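Local coordinates for protein D-threo-3-hydroxyaspartate dehydratase (Delftia, PDB 3WQC) that uses pyridoxal 5'-phosphate and a divalent metal ion to deaminate D-threo-3-hydroxyaspartate to oxaloacetate and ammonia, at residues Q302-L314 and M319-H331. Sequence-based numbering, arbitrary orientation.
Sequences QKQDFGYGQVCDL and MPGFVLTGANQEH
Gln-310 and Val-323 face each other as a non-hydrogen-bonded pair where two antiparallel strands, 310-312 and 322-327, meet in the beta-rich putative serine dehydratase domain. The strand contact itself lies away from the active site, but beyond Ala-327 the chain runs on to Asn-328 and Gln-329, which hydrogen-bond Arg-151 and Lys-53 O of the second subunit, residues of its pyridoxal-phosphate pocket. Four backbone bonds join the segments: Tyr-308 N to Leu-324 O and Leu-324 N to Gly-309 O beside the type II' turn 306-309, then Val-311 N to Phe-322 O and Met-319 N to Val-311 O beside the type II turn 319-322. Strand 354-358 continues the sheet beyond 310-312, and strand 332-336 beyond 322-327. Gly-307 has positive phi and lays its CA 3.3 Å from Leu-324 O, a CA-H...O contact with no room for a CB.

Apolar contacts at the first turn centre on Tyr-308. Ala-327 CB sits over the centre of one face of its ring, a CH-pi contact 3.7 Å from the centroid and 12° off its normal, while Leu-324 O lies at the ring edge. Tyr-308 CB also touches Leu-324 CB at 3.8 Å, and the hydroxyl reaches on to Arg-295. With Tyr-308 cut back to an alanine here, the Ala-327 methyl would probably lose its aromatic cover and Arg-295 this hydroxyl partner. Farther along, Val-311 CB packs on Phe-322 CB, and Val-311 CG1, anti to the backbone N (chi1 171°), meets Met-319 SD at 4.0 Å.

The polar detail belongs to Gln-310. Its chain bends at chi2 (61°), turning the amide toward the 319-322 turn, where NE2 donates to Val-311 O at 2.9 Å; that oxygen thus accepts two N-H groups. Gln-310 OE1 lies in plane at the Phe-306 ring edge and accepts from a water, 2.6 Å away, whose oxygen in turn accepts from Gly-321 N.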
ATOM      1  N   GLN B 302     -15.625  11.880  -4.776  1.00 21.62           N
ATOM      2  CA  GLN B 302     -15.859  12.329  -6.118  1.00 21.14           C
ATOM      3  C   GLN B 302     -17.319  12.060  -6.520  1.00 22.41           C
ATOM      4  O   GLN B 302     -18.105  11.618  -5.674  1.00 28.22           O
ATOM      5  CB  GLN B 302     -14.924  11.618  -7.087  1.00 20.14           C
ATOM      6  CG  GLN B 302     -13.453  11.990  -6.866  1.00 18.28           C
ATOM      7  CD  GLN B 302     -12.647  11.354  -7.959  1.00 15.40           C
ATOM      8  OE1 GLN B 302     -12.619  10.087  -8.062  1.00 16.98           O
ATOM      9  NE2 GLN B 302     -11.897  12.147  -8.756  1.00 17.35           N
ATOM     10  N   LYS B 303     -17.684  12.304  -7.783  1.00 24.60           N
ATOM     11  CA  LYS B 303     -19.074  12.223  -8.191  1.00 27.66           C
ATOM     12  C   LYS B 303     -19.603  10.795  -8.157  1.00 25.93           C
ATOM     13  O   LYS B 303     -20.800  10.591  -8.099  1.00 29.88           O
ATOM     14  CB  LYS B 303     -19.300  12.831  -9.610  1.00 32.76           C
ATOM     15  CG  LYS B 303     -18.607  12.078 -10.801  1.00 32.01           C
ATOM     16  CD  LYS B 303     -18.560  12.865 -12.131  1.00 39.04           C
ATOM     17  CE  LYS B 303     -18.140  11.976 -13.291  1.00 43.03           C
ATOM     18  NZ  LYS B 303     -18.220  12.773 -14.561  1.00 49.57           N
ATOM     19  N   GLN B 304     -18.727   9.815  -8.246  1.00 22.11           N
ATOM     20  CA  GLN B 304     -19.139   8.425  -8.195  1.00 22.78           C
ATOM     21  C   GLN B 304     -18.130   7.621  -7.342  1.00 20.29           C
ATOM     22  O   GLN B 304     -16.937   7.501  -7.680  1.00 19.24           O
ATOM     23  CB  GLN B 304     -19.218   7.845  -9.605  1.00 23.17           C
ATOM     24  CG  GLN B 304     -19.718   6.386  -9.479  1.00 27.72           C
ATOM     25  CD  GLN B 304     -20.205   5.851 -10.827  1.00 31.08           C
ATOM     26  OE1 GLN B 304     -20.119   6.531 -11.852  1.00 36.30           O
ATOM     27  NE2 GLN B 304     -20.698   4.657 -10.830  1.00 33.59           N
ATOM     28  N   ASP B 305     -18.631   7.084  -6.241  1.00 20.72           N
ATOM     29  CA  ASP B 305     -17.759   6.315  -5.313  1.00 19.66           C
ATOM     30  C   ASP B 305     -17.674   4.883  -5.804  1.00 17.80           C
ATOM     31  O   ASP B 305     -18.742   4.209  -5.940  1.00 23.70           O
ATOM     32  CB  ASP B 305     -18.399   6.405  -3.921  1.00 19.91           C
ATOM     33  CG  ASP B 305     -17.603   5.696  -2.847  1.00 21.95           C
ATOM     34  OD1 ASP B 305     -16.553   5.115  -3.139  1.00 22.62           O
ATOM     35  OD2 ASP B 305     -18.012   5.806  -1.693  1.00 25.19           O
ATOM     36  N   PHE B 306     -16.474   4.401  -6.102  1.00 17.07           N
ATOM     37  CA  PHE B 306     -16.295   3.019  -6.599  1.00 15.00           C
ATOM     38  C   PHE B 306     -15.800   2.070  -5.468  1.00 15.59           C
ATOM     39  O   PHE B 306     -15.314   0.981  -5.811  1.00 17.98           O
ATOM     40  CB  PHE B 306     -15.333   3.028  -7.778  1.00 17.83           C
ATOM     41  CG  PHE B 306     -15.936   3.628  -9.023  1.00 17.40           C
ATOM     42  CD1 PHE B 306     -16.741   2.825  -9.876  1.00 20.84           C
ATOM     43  CD2 PHE B 306     -15.663   4.943  -9.390  1.00 18.61           C
ATOM     44  CE1 PHE B 306     -17.224   3.365 -11.091  1.00 20.54           C
ATOM     45  CE2 PHE B 306     -16.166   5.485 -10.572  1.00 19.75           C
ATOM     46  CZ  PHE B 306     -16.959   4.706 -11.420  1.00 18.65           C
ATOM     47  N   GLY B 307     -15.873   2.455  -4.203  1.00 16.81           N
ATOM     48  CA  GLY B 307     -15.408   1.579  -3.087  1.00 16.46           C
ATOM     49  C   GLY B 307     -13.948   1.276  -3.330  1.00 16.14           C
ATOM     50  O   GLY B 307     -13.194   2.198  -3.696  1.00 15.97           O
ATOM     51  N   TYR B 308     -13.541   0.004  -3.165  1.00 14.84           N
ATOM     52  CA  TYR B 308     -12.192  -0.405  -3.419  1.00 14.96           C
ATOM     53  C   TYR B 308     -11.958  -0.867  -4.859  1.00 14.39           C
ATOM     54  O   TYR B 308     -10.884  -1.404  -5.183  1.00 16.28           O
ATOM     55  CB  TYR B 308     -11.764  -1.507  -2.417  1.00 14.14           C
ATOM     56  CG  TYR B 308     -11.515  -0.941  -1.066  1.00 13.68           C
ATOM     57  CD1 TYR B 308     -12.528  -0.821  -0.056  1.00 15.97           C
ATOM     58  CD2 TYR B 308     -10.193  -0.515  -0.720  1.00 15.06           C
ATOM     59  CE1 TYR B 308     -12.249  -0.243   1.194  1.00 16.70           C
ATOM     60  CE2 TYR B 308      -9.957   0.070   0.517  1.00 17.18           C
ATOM     61  CZ  TYR B 308     -10.927   0.165   1.455  1.00 15.91           C
ATOM     62  OH  TYR B 308     -10.646   0.689   2.681  1.00 19.58           O
ATOM     63  N   GLY B 309     -12.935  -0.612  -5.769  1.00 15.48           N
ATOM     64  CA  GLY B 309     -12.656  -0.805  -7.183  1.00 15.65           C
ATOM     65  C   GLY B 309     -13.902  -1.218  -7.944  1.00 16.22           C
ATOM     66  O   GLY B 309     -14.812  -1.819  -7.351  1.00 18.22           O
ATOM     67  N   GLN B 310     -13.890  -0.916  -9.231  1.00 15.88           N
ATOM     68  CA  GLN B 310     -14.987  -1.328 -10.129  1.00 15.64           C
ATOM     69  C   GLN B 310     -14.769  -2.753 -10.625  1.00 18.20           C
ATOM     70  O   GLN B 310     -13.740  -3.077 -11.187  1.00 18.34           O
ATOM     71  CB  GLN B 310     -15.033  -0.393 -11.354  1.00 18.41           C
ATOM     72  CG  GLN B 310     -16.026  -0.836 -12.444  1.00 17.34           C
ATOM     73  CD  GLN B 310     -17.442  -0.870 -11.910  1.00 18.71           C
ATOM     74  OE1 GLN B 310     -17.934   0.115 -11.346  1.00 23.03           O
ATOM     75  NE2 GLN B 310     -18.153  -2.040 -12.099  1.00 21.66           N
ATOM     76  N   VAL B 311     -15.807  -3.600 -10.488  1.00 19.02           N
ATOM     77  CA  VAL B 311     -15.679  -5.014 -10.941  1.00 20.20           C
ATOM     78  C   VAL B 311     -15.812  -5.083 -12.475  1.00 17.17           C
ATOM     79  O   VAL B 311     -16.796  -4.432 -13.054  1.00 20.87           O
ATOM     80  CB  VAL B 311     -16.799  -5.819 -10.297  1.00 18.56           C
ATOM     81  CG1 VAL B 311     -16.849  -7.240 -10.899  1.00 20.69           C
ATOM     82  CG2 VAL B 311     -16.604  -5.860  -8.783  1.00 19.97           C
ATOM     83  N   CYS B 312     -14.972  -5.851 -13.144  1.00 18.42           N
ATOM     84  CA  CYS B 312     -15.073  -6.141 -14.556  1.00 21.54           C
ATOM     85  C   CYS B 312     -15.020  -7.648 -14.680  1.00 22.11           C
ATOM     86  O   CYS B 312     -14.513  -8.372 -13.768  1.00 20.11           O
ATOM     87  CB  CYS B 312     -13.841  -5.602 -15.308  1.00 20.55           C
ATOM     88  SG  CYS B 312     -13.667  -3.824 -15.126  1.00 23.97           S
ATOM     89  N   ASP B 313     -15.508  -8.162 -15.804  1.00 23.03           N
ATOM     90  CA  ASP B 313     -15.371  -9.600 -16.043  1.00 21.58           C
ATOM     91  C   ASP B 313     -13.928  -9.949 -16.446  1.00 23.57           C
ATOM     92  O   ASP B 313     -13.036  -9.037 -16.565  1.00 23.24           O
ATOM     93  CB  ASP B 313     -16.434 -10.040 -17.038  1.00 27.40           C
ATOM     94  CG  ASP B 313     -16.305  -9.378 -18.436  1.00 29.43           C
ATOM     95  OD1 ASP B 313     -15.157  -8.959 -18.778  1.00 28.37           O
ATOM     96  OD2 ASP B 313     -17.347  -9.379 -19.203  1.00 34.16           O
ATOM     97  N   LEU B 314     -13.679 -11.235 -16.702  1.00 24.92           N
ATOM     98  CA  LEU B 314     -12.352 -11.694 -17.099  1.00 22.26           C
ATOM     99  C   LEU B 314     -11.844 -11.026 -18.360  1.00 22.69           C
ATOM    100  O   LEU B 314     -10.613 -10.905 -18.562  1.00 24.75           O
ATOM    101  CB  LEU B 314     -12.344 -13.232 -17.217  1.00 21.98           C
ATOM    102  CG  LEU B 314     -11.010 -13.935 -17.460  1.00 26.85           C
ATOM    103  CD1 LEU B 314      -9.935 -13.539 -16.393  1.00 27.36           C
ATOM    104  CD2 LEU B 314     -11.311 -15.459 -17.438  1.00 29.62           C
ATOM    105  N   MET B 319     -18.652  -4.410 -15.208  1.00 26.23           N
ATOM    106  CA  MET B 319     -19.916  -4.992 -14.774  1.00 26.77           C
ATOM    107  C   MET B 319     -20.661  -3.945 -13.950  1.00 26.55           C
ATOM    108  O   MET B 319     -20.446  -3.797 -12.723  1.00 23.54           O
ATOM    109  CB  MET B 319     -19.705  -6.307 -13.972  1.00 28.20           C
ATOM    110  CG  MET B 319     -19.150  -7.397 -14.837  1.00 28.42           C
ATOM    111  SD  MET B 319     -18.878  -8.925 -13.869  1.00 32.24           S
ATOM    112  CE  MET B 319     -20.564  -9.567 -13.870  1.00 32.92           C
ATOM    113  N   PRO B 320     -21.537  -3.176 -14.642  1.00 29.84           N
ATOM    114  CA  PRO B 320     -22.039  -1.983 -13.938  1.00 27.19           C
ATOM    115  C   PRO B 320     -22.801  -2.272 -12.637  1.00 25.30           C
ATOM    116  O   PRO B 320     -23.547  -3.288 -12.530  1.00 34.55           O
ATOM    117  CB  PRO B 320     -23.009  -1.341 -14.948  1.00 33.60           C
ATOM    118  CG  PRO B 320     -23.000  -2.234 -16.132  1.00 37.81           C
ATOM    119  CD  PRO B 320     -21.916  -3.213 -16.076  1.00 32.50           C
ATOM    120  N   GLY B 321     -22.606  -1.408 -11.648  1.00 27.81           N
ATOM    121  CA  GLY B 321     -23.260  -1.610 -10.353  1.00 26.81           C
ATOM    122  C   GLY B 321     -22.637  -2.553  -9.355  1.00 27.86           C
ATOM    123  O   GLY B 321     -23.103  -2.573  -8.207  1.00 30.07           O
ATOM    124  N   PHE B 322     -21.572  -3.299  -9.749  1.00 22.99           N
ATOM    125  CA  PHE B 322     -20.812  -4.101  -8.761  1.00 22.47           C
ATOM    126  C   PHE B 322     -19.480  -3.477  -8.495  1.00 18.73           C
ATOM    127  O   PHE B 322     -18.745  -3.148  -9.463  1.00 20.75           O
ATOM    128  CB  PHE B 322     -20.622  -5.528  -9.282  1.00 24.58           C
ATOM    129  CG  PHE B 322     -21.951  -6.309  -9.339  1.00 22.93           C
ATOM    130  CD1 PHE B 322     -22.596  -6.729  -8.167  1.00 23.95           C
ATOM    131  CD2 PHE B 322     -22.570  -6.474 -10.542  1.00 30.83           C
ATOM    132  CE1 PHE B 322     -23.796  -7.451  -8.214  1.00 27.76           C
ATOM    133  CE2 PHE B 322     -23.779  -7.172 -10.644  1.00 32.12           C
ATOM    134  CZ  PHE B 322     -24.407  -7.631  -9.476  1.00 37.55           C
ATOM    135  N   VAL B 323     -19.199  -3.276  -7.208  1.00 19.23           N
ATOM    136  CA  VAL B 323     -17.875  -2.751  -6.851  1.00 17.46           C
ATOM    137  C   VAL B 323     -17.368  -3.516  -5.641  1.00 18.38           C
ATOM    138  O   VAL B 323     -18.129  -4.302  -5.057  1.00 19.35           O
ATOM    139  CB  VAL B 323     -17.969  -1.216  -6.462  1.00 18.07           C
ATOM    140  CG1 VAL B 323     -18.472  -0.369  -7.642  1.00 18.70           C
ATOM    141  CG2 VAL B 323     -18.842  -0.994  -5.189  1.00 19.48           C
ATOM    142  N   LEU B 324     -16.117  -3.324  -5.211  1.00 15.74           N
ATOM    143  CA  LEU B 324     -15.703  -3.879  -3.923  1.00 15.68           C
ATOM    144  C   LEU B 324     -16.180  -2.851  -2.881  1.00 17.42           C
ATOM    145  O   LEU B 324     -15.621  -1.733  -2.727  1.00 19.18           O
ATOM    146  CB  LEU B 324     -14.184  -4.013  -3.907  1.00 16.62           C
ATOM    147  CG  LEU B 324     -13.607  -5.006  -4.922  1.00 15.76           C
ATOM    148  CD1 LEU B 324     -12.070  -5.235  -4.599  1.00 17.78           C
ATOM    149  CD2 LEU B 324     -14.390  -6.350  -4.827  1.00 21.11           C
ATOM    150  N   THR B 325     -17.211  -3.209  -2.125  1.00 16.83           N
ATOM    151  CA  THR B 325     -17.777  -2.274  -1.186  1.00 16.58           C
ATOM    152  C   THR B 325     -16.953  -2.235   0.133  1.00 17.26           C
ATOM    153  O   THR B 325     -17.113  -1.299   0.934  1.00 21.01           O
ATOM    154  CB  THR B 325     -19.257  -2.606  -0.879  1.00 19.29           C
ATOM    155  OG1 THR B 325     -19.295  -3.969  -0.417  1.00 20.99           O
ATOM    156  CG2 THR B 325     -20.148  -2.424  -2.115  1.00 22.70           C
ATOM    157  N   GLY B 326     -16.123  -3.265   0.378  1.00 18.71           N
ATOM    158  CA  GLY B 326     -15.286  -3.238   1.587  1.00 17.96           C
ATOM    159  C   GLY B 326     -14.046  -4.081   1.295  1.00 16.83           C
ATOM    160  O   GLY B 326     -13.995  -4.800   0.271  1.00 16.87           O
ATOM    161  N   ALA B 327     -13.075  -3.925   2.172  1.00 17.23           N
ATOM    162  CA  ALA B 327     -11.829  -4.708   2.001  1.00 15.58           C
ATOM    163  C   ALA B 327     -11.155  -4.877   3.328  1.00 14.86           C
ATOM    164  O   ALA B 327     -11.046  -3.929   4.149  1.00 16.94           O
ATOM    165  CB  ALA B 327     -10.894  -3.945   1.024  1.00 17.47           C
ATOM    166  N   ASN B 328     -10.682  -6.110   3.590  1.00 15.36           N
ATOM    167  CA  ASN B 328      -9.727  -6.351   4.626  1.00 15.16           C
ATOM    168  C   ASN B 328      -8.388  -6.712   3.939  1.00 13.17           C
ATOM    169  O   ASN B 328      -8.291  -6.584   2.725  1.00 13.66           O
ATOM    170  CB  ASN B 328     -10.215  -7.429   5.618  1.00 17.18           C
ATOM    171  CG  ASN B 328     -11.365  -6.937   6.542  1.00 20.75           C
ATOM    172  OD1 ASN B 328     -11.896  -7.735   7.233  1.00 25.03           O
ATOM    173  ND2 ASN B 328     -11.670  -5.653   6.594  1.00 20.79           N
ATOM    174  N   GLN B 329      -7.412  -7.210   4.687  1.00 13.79           N
ATOM    175  CA  GLN B 329      -6.071  -7.302   4.103  1.00 11.71           C
ATOM    176  C   GLN B 329      -6.031  -8.169   2.865  1.00 12.00           C
ATOM    177  O   GLN B 329      -5.521  -7.763   1.796  1.00 11.57           O
ATOM    178  CB  GLN B 329      -5.125  -7.771   5.185  1.00 11.87           C
ATOM    179  CG  GLN B 329      -3.642  -7.676   4.745  1.00 12.63           C
ATOM    180  CD  GLN B 329      -2.680  -7.805   5.934  1.00 10.14           C
ATOM    181  OE1 GLN B 329      -2.971  -7.280   7.048  1.00 13.87           O
ATOM    182  NE2 GLN B 329      -1.477  -8.378   5.708  1.00 11.97           N
ATOM    183  N   GLU B 330      -6.581  -9.409   2.977  1.00 12.87           N
ATOM    184  CA  GLU B 330      -6.543 -10.350   1.851  1.00 12.95           C
ATOM    185  C   GLU B 330      -7.959 -10.789   1.391  1.00 15.13           C
ATOM    186  O   GLU B 330      -8.070 -11.771   0.661  1.00 18.93           O
ATOM    187  CB  GLU B 330      -5.706 -11.600   2.219  1.00 13.54           C
ATOM    188  CG  GLU B 330      -4.211 -11.260   2.333  1.00 12.13           C
ATOM    189  CD  GLU B 330      -3.523 -10.817   1.010  1.00 13.80           C
ATOM    190  OE1 GLU B 330      -3.983 -11.115  -0.141  1.00 14.58           O
ATOM    191  OE2 GLU B 330      -2.419 -10.165   1.127  1.00 14.29           O
ATOM    192  N   HIS B 331      -8.987 -10.063   1.809  1.00 13.86           N
ATOM    193  CA  HIS B 331     -10.380 -10.376   1.411  1.00 14.28           C
ATOM    194  C   HIS B 331     -10.979  -9.102   0.920  1.00 14.26           C
ATOM    195  O   HIS B 331     -10.910  -8.050   1.618  1.00 16.74           O
ATOM    196  CB  HIS B 331     -11.234 -10.731   2.664  1.00 15.47           C
ATOM    197  CG  HIS B 331     -10.828 -11.949   3.431  1.00 14.71           C
ATOM    198  ND1 HIS B 331      -9.762 -12.002   4.255  1.00 17.47           N
ATOM    199  CD2 HIS B 331     -11.460 -13.202   3.514  1.00 19.46           C
ATOM    200  CE1 HIS B 331      -9.683 -13.230   4.830  1.00 18.77           C
ATOM    201  NE2 HIS B 331     -10.750 -13.950   4.400  1.00 17.30           N
TER
HETATM  202  O   HOH W   1     -20.528   0.500 -11.331  1.00 38.16           O